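PDB 4JX0: exported protein from Bacteroides fragilis, which is of unknown function but binds magnesium and probably pairs an N-terminal E-set (immunoglobulin-like) domain with a C-terminal domain related to the F5/8 type C family. Local coordinates for residues 22-27 / 161-166; 57-62 / 131-136; 230-235 / 292-297; 253-258 / 309-314. One frame throughout, in Å; residues are numbered along the deposited sequence.

Interaction 1: 22-27 / 161-166; sequences EEDIRE and RTRSSY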
loop_
_atom_site.group_PDB
_atom_site.type_symbol
_atom_site.label_atom_id
_atom_site.label_comp_id
_atom_site.label_asym_id
_atom_site.label_seq_id
_atom_site.Cartn_x
_atom_site.Cartn_y
_atom_site.Cartn_z
ATOM N N GLU A 22 -18.101 -21.731 9.850
ATOM C CA GLU A 22 -18.670 -20.380 9.926
ATOM C C GLU A 22 -20.154 -20.479 10.259
ATOM O O GLU A 22 -20.808 -21.426 9.830
ATOM C CB GLU A 22 -18.442 -19.611 8.618
ATOM C CG GLU A 22 -16.978 -19.279 8.356
ATOM C CD GLU A 22 -16.136 -20.322 7.643
ATOM O OE1 GLU A 22 -16.452 -21.528 7.746
ATOM O OE2 GLU A 22 -15.141 -19.931 6.992
ATOM N N GLU A 23 -20.678 -19.550 11.064
ATOM C CA GLU A 23 -22.067 -19.626 11.526
ATOM C C GLU A 23 -23.093 -19.647 10.377
ATOM O O GLU A 23 -24.068 -20.387 10.472
ATOM C CB GLU A 23 -22.389 -18.470 12.498
ATOM C CG GLU A 23 -23.716 -18.611 13.244
ATOM C CD GLU A 23 -23.955 -19.925 13.972
ATOM O OE1 GLU A 23 -23.012 -20.422 14.631
ATOM O OE2 GLU A 23 -25.084 -20.462 13.879
ATOM N N ASP A 24 -22.876 -18.869 9.307
ATOM C CA ASP A 24 -23.828 -18.814 8.183
ATOM C C ASP A 24 -23.924 -20.146 7.421
ATOM O O ASP A 24 -25.028 -20.519 7.020
ATOM C CB ASP A 24 -23.495 -17.679 7.203
ATOM C CG ASP A 24 -22.126 -17.773 6.573
ATOM O OD1 ASP A 24 -21.123 -17.698 7.321
ATOM O OD2 ASP A 24 -22.052 -17.904 5.338
ATOM N N ILE A 25 -22.791 -20.851 7.212
ATOM C CA ILE A 25 -22.817 -22.134 6.504
ATOM C C ILE A 25 -23.192 -23.254 7.500
ATOM O O ILE A 25 -23.720 -24.267 7.058
ATOM C CB ILE A 25 -21.530 -22.451 5.688
ATOM C CG1 ILE A 25 -20.312 -22.693 6.571
ATOM C CG2 ILE A 25 -21.246 -21.373 4.640
ATOM C CD1 ILE A 25 -19.766 -24.021 6.399
ATOM N N ARG A 26 -22.975 -23.066 8.827
ATOM C CA ARG A 26 -23.411 -24.038 9.841
ATOM C C ARG A 26 -24.950 -24.072 9.881
ATOM O O ARG A 26 -25.523 -25.136 10.107
ATOM C CB ARG A 26 -22.840 -23.704 11.233
ATOM C CG ARG A 26 -23.058 -24.813 12.275
ATOM C CD ARG A 26 -22.761 -24.393 13.711
ATOM N NE ARG A 26 -21.460 -24.889 14.178
ATOM C CZ ARG A 26 -20.299 -24.241 14.100
ATOM N NH1 ARG A 26 -20.239 -23.023 13.564
ATOM N NH2 ARG A 26 -19.184 -24.803 14.557
ATOM N N GLU A 27 -25.613 -22.915 9.646
ATOM C CA GLU A 27 -27.077 -22.824 9.575
ATOM C C GLU A 27 -27.589 -23.562 8.339
ATOM O O GLU A 27 -28.584 -24.269 8.445
ATOM C CB GLU A 27 -27.561 -21.361 9.551
ATOM C CG GLU A 27 -27.523 -20.679 10.908
ATOM C CD GLU A 27 -27.861 -19.197 10.900
ATOM O OE1 GLU A 27 -28.386 -18.705 9.875
ATOM O OE2 GLU A 27 -27.615 -18.531 11.932
ATOM N N ARG A 161 -24.892 -20.786 -0.480
ATOM C CA ARG A 161 -25.695 -19.605 -0.823
ATOM C C ARG A 161 -24.873 -18.331 -0.553
ATOM O O ARG A 161 -24.659 -17.520 -1.459
ATOM C CB ARG A 161 -27.028 -19.606 -0.033
ATOM C CG ARG A 161 -27.987 -20.699 -0.506
ATOM C CD ARG A 161 -29.076 -21.046 0.490
ATOM N NE ARG A 161 -29.877 -22.182 0.020
ATOM C CZ ARG A 161 -30.908 -22.721 0.673
ATOM N NH1 ARG A 161 -31.290 -22.230 1.850
ATOM N NH2 ARG A 161 -31.564 -23.752 0.155
ATOM N N THR A 162 -24.353 -18.227 0.676
ATOM C CA THR A 162 -23.475 -17.152 1.133
ATOM C C THR A 162 -22.015 -17.600 0.981
ATOM O O THR A 162 -21.776 -18.772 0.711
ATOM C CB THR A 162 -23.807 -16.846 2.586
ATOM O OG1 THR A 162 -23.696 -18.060 3.331
ATOM C CG2 THR A 162 -25.204 -16.274 2.751
ATOM N N ARG A 163 -21.048 -16.686 1.163
ATOM C CA ARG A 163 -19.602 -16.962 1.061
ATOM C C ARG A 163 -19.204 -17.619 -0.293
ATOM O O ARG A 163 -18.331 -18.480 -0.324
ATOM C CB ARG A 163 -19.109 -17.815 2.251
ATOM C CG ARG A 163 -19.234 -17.088 3.573
ATOM C CD ARG A 163 -18.701 -17.865 4.757
ATOM N NE ARG A 163 -18.593 -17.025 5.956
ATOM C CZ ARG A 163 -17.608 -16.166 6.212
ATOM N NH1 ARG A 163 -16.604 -16.016 5.351
ATOM N NH2 ARG A 163 -17.613 -15.456 7.335
ATOM N N SER A 164 -19.837 -17.197 -1.399
ATOM C CA SER A 164 -19.539 -17.689 -2.752
ATOM C C SER A 164 -19.017 -16.584 -3.684
ATOM O O SER A 164 -18.607 -16.901 -4.803
ATOM C CB SER A 164 -20.785 -18.311 -3.376
ATOM O OG SER A 164 -21.868 -17.395 -3.437
ATOM N N SER A 165 -19.046 -15.302 -3.248
ATOM C CA SER A 165 -18.594 -14.172 -4.059
ATOM C C SER A 165 -17.643 -13.276 -3.265
ATOM O O SER A 165 -17.676 -13.265 -2.027
ATOM C CB SER A 165 -19.788 -13.366 -4.557
ATOM O OG SER A 165 -20.634 -12.968 -3.489
ATOM N N TYR A 166 -16.778 -12.547 -3.990
ATOM C CA TYR A 166 -15.777 -11.653 -3.405
ATOM C C TYR A 166 -15.666 -10.354 -4.199
ATOM O O TYR A 166 -15.888 -10.355 -5.410
ATOM C CB TYR A 166 -14.416 -12.350 -3.369
ATOM C CG TYR A 166 -13.498 -11.844 -2.285
ATOM C CD1 TYR A 166 -12.663 -10.761 -2.504
ATOM C CD2 TYR A 166 -13.403 -12.496 -1.070
ATOM C CE1 TYR A 166 -11.790 -10.313 -1.521
ATOM C CE2 TYR A 166 -12.513 -12.076 -0.091
ATOM C CZ TYR A 166 -11.706 -10.984 -0.317
ATOM O OH TYR A 166 -10.881 -10.577 0.698
#
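The guanidinium of Arg163 has Glu22 CG over one face, 3.6 Å above its plane and off-centre, and Asp24 OD1 at its edge. The edge contact is a salt bridge through the epsilon nitrogen: Arg163 NE lies 3.0 Å from Asp24 OD1, which is met on the syn side with the N-H pointing at it at 155°. The two flat groups are nevertheless tilted by 40° from each other. The arginine chain, extended from CG to NE, carries NE out to this oxygen. Its guanidinium also makes a cation-pi contact with Tyr42. These residues join the first turn of helix 23-31, with Glu22 at its N-cap position, to the loop that leads into strand 165-174 of the mixed sheet in the N-terminal half. The other carboxylate oxygen takes the hydroxyl of Thr162: Thr162 OG1 donates over 2.6 Å to Asp24 OD2, which accepts with its anti lone pair. Ile25 CG2 packs 4.3 Å from Arg163 CD. Glu22 turns its acid end to the sheet, where OE1 is hydrogen-bonded to Tyr39 OH; Glu22 OE2 is 4.5 Å from Arg163 NH1, but no N-H of the arginine is directed at it, and it can add at most a charge attraction.

Interaction 2: 57-62 / 131-136; sequences VNTTLV and KDVEKL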
loop_
_atom_site.group_PDB
_atom_site.type_symbol
_atom_site.label_atom_id
_atom_site.label_comp_id
_atom_site.label_asym_id
_atom_site.label_seq_id
_atom_site.Cartn_x
_atom_site.Cartn_y
_atom_site.Cartn_z
ATOM N N VAL A 57 2.965 8.310 -16.042
ATOM C CA VAL A 57 3.421 7.573 -17.225
ATOM C C VAL A 57 2.797 6.169 -17.199
ATOM O O VAL A 57 2.084 5.814 -18.132
ATOM C CB VAL A 57 4.972 7.501 -17.338
ATOM C CG1 VAL A 57 5.397 6.949 -18.695
ATOM C CG2 VAL A 57 5.612 8.863 -17.099
ATOM N N ASN A 58 3.077 5.376 -16.143
ATOM C CA ASN A 58 2.562 4.017 -15.986
ATOM C C ASN A 58 2.052 3.741 -14.573
ATOM O O ASN A 58 2.640 4.213 -13.594
ATOM C CB ASN A 58 3.658 2.996 -16.294
ATOM C CG ASN A 58 4.160 3.032 -17.706
ATOM O OD1 ASN A 58 3.445 2.678 -18.648
ATOM N ND2 ASN A 58 5.407 3.425 -17.894
ATOM N N THR A 59 1.011 2.892 -14.477
ATOM C CA THR A 59 0.457 2.425 -13.213
ATOM C C THR A 59 1.238 1.183 -12.794
ATOM O O THR A 59 1.579 0.348 -13.633
ATOM C CB THR A 59 -1.046 2.167 -13.342
ATOM O OG1 THR A 59 -1.673 3.417 -13.600
ATOM C CG2 THR A 59 -1.663 1.525 -12.090
ATOM N N THR A 60 1.532 1.076 -11.497
ATOM C CA THR A 60 2.256 -0.060 -10.923
ATOM C C THR A 60 1.534 -0.519 -9.684
ATOM O O THR A 60 1.126 0.319 -8.884
ATOM C CB THR A 60 3.705 0.335 -10.573
ATOM O OG1 THR A 60 4.315 0.983 -11.689
ATOM C CG2 THR A 60 4.551 -0.865 -10.161
ATOM N N LEU A 61 1.413 -1.830 -9.487
ATOM C CA LEU A 61 0.786 -2.347 -8.277
ATOM C C LEU A 61 1.749 -2.271 -7.109
ATOM O O LEU A 61 2.925 -2.599 -7.253
ATOM C CB LEU A 61 0.325 -3.795 -8.464
ATOM C CG LEU A 61 -0.978 -3.922 -9.224
ATOM C CD1 LEU A 61 -1.001 -5.174 -10.049
ATOM C CD2 LEU A 61 -2.158 -3.874 -8.285
ATOM N N VAL A 62 1.246 -1.844 -5.951
ATOM C CA VAL A 62 2.010 -1.820 -4.711
ATOM C C VAL A 62 1.866 -3.210 -4.125
ATOM O O VAL A 62 0.808 -3.531 -3.585
ATOM C CB VAL A 62 1.494 -0.727 -3.746
ATOM C CG1 VAL A 62 2.262 -0.753 -2.431
ATOM C CG2 VAL A 62 1.552 0.648 -4.392
ATOM N N LYS A 131 -2.782 -8.543 -14.725
ATOM C CA LYS A 131 -1.704 -8.316 -15.693
ATOM C C LYS A 131 -1.893 -7.014 -16.486
ATOM O O LYS A 131 -3.008 -6.511 -16.596
ATOM C CB LYS A 131 -1.601 -9.510 -16.669
ATOM C CG LYS A 131 -2.863 -9.811 -17.487
ATOM C CD LYS A 131 -2.564 -10.747 -18.650
ATOM C CE LYS A 131 -3.751 -10.923 -19.561
ATOM N NZ LYS A 131 -3.436 -11.819 -20.701
ATOM N N ASP A 132 -0.788 -6.496 -17.055
ATOM C CA ASP A 132 -0.733 -5.312 -17.927
ATOM C C ASP A 132 -1.586 -4.123 -17.431
ATOM O O ASP A 132 -2.392 -3.570 -18.180
ATOM C CB ASP A 132 -1.160 -5.699 -19.360
ATOM C CG ASP A 132 -0.308 -6.796 -19.971
ATOM O OD1 ASP A 132 0.937 -6.699 -19.880
ATOM O OD2 ASP A 132 -0.888 -7.745 -20.556
ATOM N N VAL A 133 -1.393 -3.736 -16.174
ATOM C CA VAL A 133 -2.129 -2.620 -15.573
ATOM C C VAL A 133 -1.529 -1.268 -15.964
ATOM O O VAL A 133 -2.179 -0.261 -15.733
ATOM C CB VAL A 133 -2.233 -2.738 -14.025
ATOM C CG1 VAL A 133 -2.923 -4.037 -13.625
ATOM C CG2 VAL A 133 -0.876 -2.604 -13.329
ATOM N N GLU A 134 -0.303 -1.240 -16.527
ATOM C CA GLU A 134 0.455 -0.029 -16.906
ATOM C C GLU A 134 -0.396 1.172 -17.378
ATOM O O GLU A 134 -0.251 2.245 -16.803
ATOM C CB GLU A 134 1.492 -0.336 -17.992
ATOM C CG GLU A 134 2.555 -1.360 -17.605
ATOM C CD GLU A 134 2.406 -2.756 -18.193
ATOM O OE1 GLU A 134 1.393 -3.019 -18.884
ATOM O OE2 GLU A 134 3.307 -3.595 -17.954
ATOM N N LYS A 135 -1.280 1.007 -18.377
ATOM C CA LYS A 135 -2.090 2.125 -18.905
ATOM C C LYS A 135 -3.482 2.303 -18.205
ATOM O O LYS A 135 -4.254 3.171 -18.630
ATOM C CB LYS A 135 -2.278 1.959 -20.417
ATOM C CG LYS A 135 -0.962 1.982 -21.203
ATOM C CD LYS A 135 -0.297 3.375 -21.265
ATOM C CE LYS A 135 0.962 3.511 -20.439
ATOM N NZ LYS A 135 1.688 4.782 -20.727
ATOM N N LEU A 136 -3.772 1.554 -17.111
ATOM C CA LEU A 136 -5.004 1.729 -16.337
ATOM C C LEU A 136 -4.745 2.896 -15.383
ATOM O O LEU A 136 -4.199 2.687 -14.300
ATOM C CB LEU A 136 -5.378 0.433 -15.578
ATOM C CG LEU A 136 -5.621 -0.826 -16.415
ATOM C CD1 LEU A 136 -5.947 -2.007 -15.531
ATOM C CD2 LEU A 136 -6.743 -0.620 -17.404
HETATM O O HOH W 1 -0.657 5.516 -17.448
#
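Thr59 and Glu134 make the backbone link: Thr59 N donates to Glu134 O over 2.7 Å, nearly straight at 171°. Around it run CA-H...O contacts, from Asn58 CA to Glu134 O and from Glu134 CA to Thr59 O. Two side chains bond to backbone carbonyls. Thr59 OG1 donates to Leu136 O at 2.7 Å, from above the carbonyl plane; chi1 of -65° sets this hydroxyl beside its own backbone N. Lys135, bent at chi2 and chi3, curls back to place NZ 2.8 Å from Val57 O. A water also donates to Val57 O and, weakly, to Glu134 O. The apolar part is small: Leu61 CD1 meets Val133 CG2 at 4.2 Å, the side chains crossing near a right angle. What docks here is a type I beta turn, Val133 to Leu136, closed by Leu136 N to Val133 O and set against 59-61, an outermost strand of the mixed sheet. Since Thr59 OG1 is also bonded to Asn54 ND2, this buried hydroxyl has two polar partners. The turn is thus held mainly by polar bonds: two of its carbonyls, Glu134 O and Leu136 O, accept from Thr59, and Lys135 NZ returns a bond to Val57 O.

Interaction 3: 230-235 / 292-297; sequences IILPEK and VECTKV
Glu293 meets Lys235 at the outer end of the contact. The carboxylate crosses the methylene chain of the lysine at a slant, with Glu293 OE1 3.5 Å from Lys235 CD, while the charged ends form only a long salt bridge, Glu293 OE1 to Lys235 NZ at 3.9 Å. At Cys294 the carbonyl oxygen does the touching: it sits 3.4 Å from Leu232 CD1, and the same methyl group lies against the sulfur. Thr295 is where the chain turns its corner. Its carbonyl oxygen accepts from Leu232 N over 3.0 Å, and its CG2 packs on CA and CB of Lys235; the hydroxyl looks to Glu263 OE1 instead. Lys296 lies in the next strand, in a non-hydrogen-bonded antiparallel pair with Ile231. Its extended chain runs side by side with the isoleucine, Lys296 CD 4.0 Å from Ile231 CG1. Val297 then forms the hydrogen-bonded pair with Ile230: Ile230 N to Val297 O is 2.7 Å and almost straight, and Val297 N to Ile230 O is 3.0 Å. Their side chains share the other face of the sheet, where both also pack on Phe241 of strand 235-244. Both segments turn a corner, at 233-234 and at 295, so each passes from one sheet to the other, consistent with the end of a beta sandwich, where strands cross between its sheets, of the kind found in F5/8 type C (discoidin) domains.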
loop_
_atom_site.group_PDB
_atom_site.type_symbol
_atom_site.label_atom_id
_atom_site.label_comp_id
_atom_site.label_asym_id
_atom_site.label_seq_id
_atom_site.Cartn_x
_atom_site.Cartn_y
_atom_site.Cartn_z
ATOM N N ILE A 230 9.166 21.559 5.875
ATOM C CA ILE A 230 10.249 22.498 5.580
ATOM C C ILE A 230 9.589 23.621 4.821
ATOM O O ILE A 230 8.992 23.348 3.783
ATOM C CB ILE A 230 11.388 21.817 4.748
ATOM C CG1 ILE A 230 12.329 20.991 5.645
ATOM C CG2 ILE A 230 12.198 22.851 3.951
ATOM C CD1 ILE A 230 11.682 19.901 6.394
ATOM N N ILE A 231 9.679 24.865 5.310
ATOM C CA ILE A 231 9.055 26.005 4.644
ATOM C C ILE A 231 10.149 26.941 4.155
ATOM O O ILE A 231 10.896 27.479 4.968
ATOM C CB ILE A 231 8.060 26.716 5.598
ATOM C CG1 ILE A 231 6.993 25.728 6.132
ATOM C CG2 ILE A 231 7.378 27.891 4.892
ATOM C CD1 ILE A 231 6.483 26.056 7.443
ATOM N N LEU A 232 10.231 27.140 2.827
ATOM C CA LEU A 232 11.218 28.030 2.213
ATOM C C LEU A 232 10.684 29.466 2.184
ATOM O O LEU A 232 9.463 29.645 2.152
ATOM C CB LEU A 232 11.542 27.581 0.780
ATOM C CG LEU A 232 11.910 26.115 0.587
ATOM C CD1 LEU A 232 12.168 25.819 -0.869
ATOM C CD2 LEU A 232 13.125 25.736 1.420
ATOM N N PRO A 233 11.551 30.502 2.151
ATOM C CA PRO A 233 11.041 31.889 2.088
ATOM C C PRO A 233 10.282 32.205 0.792
ATOM O O PRO A 233 9.295 32.950 0.824
ATOM C CB PRO A 233 12.307 32.747 2.192
ATOM C CG PRO A 233 13.375 31.833 2.611
ATOM C CD PRO A 233 13.026 30.475 2.162
ATOM N N GLU A 234 10.763 31.663 -0.349
ATOM C CA GLU A 234 10.126 31.831 -1.659
ATOM C C GLU A 234 10.324 30.575 -2.510
ATOM O O GLU A 234 11.087 29.682 -2.139
ATOM C CB GLU A 234 10.664 33.081 -2.397
ATOM C CG GLU A 234 12.146 33.076 -2.762
ATOM C CD GLU A 234 13.104 33.389 -1.629
ATOM O OE1 GLU A 234 13.015 34.506 -1.069
ATOM O OE2 GLU A 234 13.972 32.538 -1.326
ATOM N N LYS A 235 9.619 30.514 -3.639
ATOM C CA LYS A 235 9.725 29.433 -4.623
ATOM C C LYS A 235 11.178 29.289 -5.068
ATOM O O LYS A 235 11.796 30.297 -5.405
ATOM C CB LYS A 235 8.829 29.773 -5.838
ATOM C CG LYS A 235 8.960 28.859 -7.056
ATOM C CD LYS A 235 7.952 29.230 -8.148
ATOM C CE LYS A 235 8.312 30.492 -8.905
ATOM N NZ LYS A 235 7.457 30.675 -10.108
ATOM N N VAL A 292 13.280 20.117 -8.257
ATOM C CA VAL A 292 11.886 20.568 -8.279
ATOM C C VAL A 292 11.713 21.961 -7.666
ATOM O O VAL A 292 12.216 22.226 -6.574
ATOM C CB VAL A 292 10.958 19.528 -7.569
ATOM C CG1 VAL A 292 11.492 19.096 -6.208
ATOM C CG2 VAL A 292 9.527 20.044 -7.443
ATOM N N GLU A 293 10.940 22.829 -8.356
ATOM C CA GLU A 293 10.586 24.157 -7.839
ATOM C C GLU A 293 9.476 23.965 -6.824
ATOM O O GLU A 293 8.442 23.382 -7.159
ATOM C CB GLU A 293 10.140 25.137 -8.949
ATOM C CG GLU A 293 11.233 26.075 -9.431
ATOM C CD GLU A 293 10.730 27.406 -9.957
ATOM O OE1 GLU A 293 9.650 27.431 -10.591
ATOM O OE2 GLU A 293 11.422 28.426 -9.734
ATOM N N CYS A 294 9.692 24.420 -5.585
ATOM C CA CYS A 294 8.706 24.240 -4.529
ATOM C C CYS A 294 8.795 25.341 -3.481
ATOM O O CYS A 294 9.803 26.040 -3.370
ATOM C CB CYS A 294 8.878 22.865 -3.892
ATOM S SG CYS A 294 10.525 22.554 -3.193
ATOM N N THR A 295 7.703 25.470 -2.721
ATOM C CA THR A 295 7.554 26.423 -1.624
ATOM C C THR A 295 7.778 25.712 -0.290
ATOM O O THR A 295 8.369 26.298 0.619
ATOM C CB THR A 295 6.173 27.072 -1.698
ATOM O OG1 THR A 295 5.173 26.053 -1.804
ATOM C CG2 THR A 295 6.054 28.014 -2.872
ATOM N N LYS A 296 7.287 24.461 -0.170
ATOM C CA LYS A 296 7.434 23.631 1.022
ATOM C C LYS A 296 7.686 22.164 0.658
ATOM O O LYS A 296 7.292 21.711 -0.416
ATOM C CB LYS A 296 6.167 23.688 1.900
ATOM C CG LYS A 296 5.669 25.060 2.287
ATOM C CD LYS A 296 4.408 24.938 3.134
ATOM C CE LYS A 296 3.751 26.269 3.399
ATOM N NZ LYS A 296 2.337 26.102 3.824
ATOM N N VAL A 297 8.288 21.417 1.591
ATOM C CA VAL A 297 8.535 19.970 1.477
ATOM C C VAL A 297 8.143 19.362 2.826
ATOM O O VAL A 297 8.506 19.922 3.858
ATOM C CB VAL A 297 9.997 19.635 1.080
ATOM C CG1 VAL A 297 10.224 18.126 1.031
ATOM C CG2 VAL A 297 10.349 20.272 -0.258
#

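Interaction 4: 253-258 / 309-314; sequences YMLKSC and FSVDVN. With MG (magnesium ion), chain D.
Tyr253 CB comes within 3.5 Å of Asp312 OD1, and the same oxygen is 3.8 Å from Tyr253 CG, reached obliquely to the ring. Ring and carboxylate planes are nevertheless only 4° apart. Further out, CD1 and CE1 share one neighbour: Ser310 OG stands at the ring edge, near its plane, 3.3 Å from Tyr253 CE1. The serine oxygen reaches this edge because it is turned opposite its own backbone nitrogen, chi1 174°, and there it is also hydrogen-bonded to Thr221 O. The backbone of Tyr253 carries the hydrogen bond of the contact: Asp312 N donates to Tyr253 O over 2.8 Å at 172°. A CA-H...O contact from Tyr253 CA to Ser310 O lies beside it. Further along the chain, Leu255 CD1 packs against Val311 CG1 at 4.2 Å, on the buried side where Leu255 also touches Leu243. Two residues on from Asp312, Asn314 O binds the magnesium ion at 2.2 Å, together with a water and Ser208 O, Asp211 OD1, Asn213 O and Glu315 OE1. Asp312 OD2 is hydrogen-bonded to Asn246 ND2, so the carboxylate beside Tyr253 is also held at its other oxygen, and the chain leading to the metal ligand is tied by its backbone N-H to the beginning of the segment that enters strand 255-263.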
loop_
_atom_site.group_PDB
_atom_site.type_symbol
_atom_site.label_atom_id
_atom_site.label_comp_id
_atom_site.label_asym_id
_atom_site.label_seq_id
_atom_site.Cartn_x
_atom_site.Cartn_y
_atom_site.Cartn_z
ATOM N N TYR A 253 15.988 5.085 16.165
ATOM C CA TYR A 253 15.850 6.502 15.857
ATOM C C TYR A 253 16.678 6.954 14.632
ATOM O O TYR A 253 16.700 8.149 14.341
ATOM C CB TYR A 253 16.183 7.367 17.074
ATOM C CG TYR A 253 15.464 6.927 18.328
ATOM C CD1 TYR A 253 14.079 6.845 18.367
ATOM C CD2 TYR A 253 16.169 6.575 19.473
ATOM C CE1 TYR A 253 13.409 6.435 19.516
ATOM C CE2 TYR A 253 15.512 6.162 20.630
ATOM C CZ TYR A 253 14.129 6.094 20.649
ATOM O OH TYR A 253 13.451 5.702 21.780
HETATM N N MSE A 254 17.274 6.015 13.869
HETATM C CA MSE A 254 18.058 6.322 12.671
HETATM C C MSE A 254 17.123 6.263 11.479
HETATM O O MSE A 254 16.638 5.181 11.168
HETATM C CB MSE A 254 19.211 5.303 12.520
HETATM C CG MSE A 254 19.967 5.402 11.191
HETATM SE SE MSE A 254 21.513 4.248 11.090
HETATM C CE MSE A 254 20.762 2.661 11.099
ATOM N N LEU A 255 16.869 7.391 10.814
ATOM C CA LEU A 255 15.978 7.442 9.650
ATOM C C LEU A 255 16.391 6.460 8.552
ATOM O O LEU A 255 17.523 6.521 8.072
ATOM C CB LEU A 255 15.955 8.874 9.065
ATOM C CG LEU A 255 15.196 9.102 7.755
ATOM C CD1 LEU A 255 13.738 8.694 7.886
ATOM C CD2 LEU A 255 15.286 10.550 7.339
ATOM N N LYS A 256 15.463 5.564 8.163
ATOM C CA LYS A 256 15.646 4.616 7.064
ATOM C C LYS A 256 14.842 5.052 5.874
ATOM O O LYS A 256 15.397 5.203 4.782
ATOM C CB LYS A 256 15.208 3.202 7.458
ATOM C CG LYS A 256 15.677 2.141 6.450
ATOM C CD LYS A 256 14.645 1.081 6.166
ATOM C CE LYS A 256 15.236 -0.108 5.450
ATOM N NZ LYS A 256 15.875 0.249 4.155
ATOM N N SER A 257 13.516 5.213 6.072
ATOM C CA SER A 257 12.599 5.565 4.995
ATOM C C SER A 257 11.571 6.601 5.388
ATOM O O SER A 257 11.255 6.740 6.563
ATOM C CB SER A 257 11.854 4.317 4.527
ATOM O OG SER A 257 11.054 3.772 5.561
ATOM N N CYS A 258 11.026 7.297 4.379
ATOM C CA CYS A 258 9.941 8.271 4.532
ATOM C C CYS A 258 9.368 8.658 3.160
ATOM O O CYS A 258 10.013 8.474 2.127
ATOM C CB CYS A 258 10.404 9.504 5.298
ATOM S SG CYS A 258 11.625 10.506 4.424
ATOM N N PHE A 309 8.366 3.408 14.039
ATOM C CA PHE A 309 8.075 4.708 13.421
ATOM C C PHE A 309 8.398 5.870 14.370
ATOM O O PHE A 309 7.525 6.661 14.736
ATOM C CB PHE A 309 6.617 4.777 12.935
ATOM C CG PHE A 309 6.430 3.944 11.694
ATOM C CD1 PHE A 309 6.234 2.573 11.785
ATOM C CD2 PHE A 309 6.601 4.502 10.434
ATOM C CE1 PHE A 309 6.143 1.789 10.637
ATOM C CE2 PHE A 309 6.482 3.721 9.290
ATOM C CZ PHE A 309 6.279 2.366 9.400
ATOM N N SER A 310 9.684 5.990 14.713
ATOM C CA SER A 310 10.225 7.054 15.546
ATOM C C SER A 310 11.637 7.334 15.078
ATOM O O SER A 310 12.476 6.447 15.196
ATOM C CB SER A 310 10.211 6.653 17.016
ATOM O OG SER A 310 10.869 7.620 17.818
ATOM N N VAL A 311 11.892 8.515 14.497
ATOM C CA VAL A 311 13.216 8.874 13.996
ATOM C C VAL A 311 13.657 10.201 14.601
ATOM O O VAL A 311 12.825 11.065 14.872
ATOM C CB VAL A 311 13.277 8.931 12.437
ATOM C CG1 VAL A 311 12.565 7.741 11.808
ATOM C CG2 VAL A 311 12.714 10.237 11.889
ATOM N N ASP A 312 14.978 10.376 14.730
ATOM C CA ASP A 312 15.611 11.612 15.172
ATOM C C ASP A 312 15.954 12.450 13.974
ATOM O O ASP A 312 16.432 11.902 12.991
ATOM C CB ASP A 312 16.932 11.329 15.926
ATOM C CG ASP A 312 16.835 10.853 17.352
ATOM O OD1 ASP A 312 15.706 10.705 17.852
ATOM O OD2 ASP A 312 17.899 10.604 17.967
ATOM N N VAL A 313 15.756 13.766 14.048
ATOM C CA VAL A 313 16.226 14.694 13.024
ATOM C C VAL A 313 16.929 15.772 13.837
ATOM O O VAL A 313 16.290 16.482 14.603
ATOM C CB VAL A 313 15.164 15.200 12.022
ATOM C CG1 VAL A 313 15.810 16.066 10.949
ATOM C CG2 VAL A 313 14.457 14.022 11.354
ATOM N N ASN A 314 18.265 15.756 13.794
ATOM C CA ASN A 314 19.147 16.624 14.574
ATOM C C ASN A 314 19.468 17.935 13.864
ATOM O O ASN A 314 19.815 18.916 14.527
ATOM C CB ASN A 314 20.453 15.879 14.858
ATOM C CG ASN A 314 20.260 14.558 15.559
ATOM O OD1 ASN A 314 19.198 14.277 16.109
ATOM N ND2 ASN A 314 21.274 13.704 15.527
HETATM MG MG MG D . 20.788 20.821 14.930
HETATM O O HOH W 2 20.433 19.914 16.874
#

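Interactions 1 and 2 reach the same mixed sheet in the N-terminal half, with nearest atoms about 13 Å apart; in the sequence, interaction 2 is nested inside the loop closed by interaction 1. Interactions 3 and 4 belong to the C-terminal half. They alternate along the chain and share a sheet in which strands 296-304 and 255-263 are neighbours, and their centres lie 22 Å apart. Interaction 4 includes the magnesium ligand Asn314, whereas in interaction 3 the side chain of Ile230 stays about 13 Å from a magnesium ion. Interactions 1 and 3, 55 Å between centres, sit on opposite sides of the chain's centre, as expected of an elongated two-domain protein.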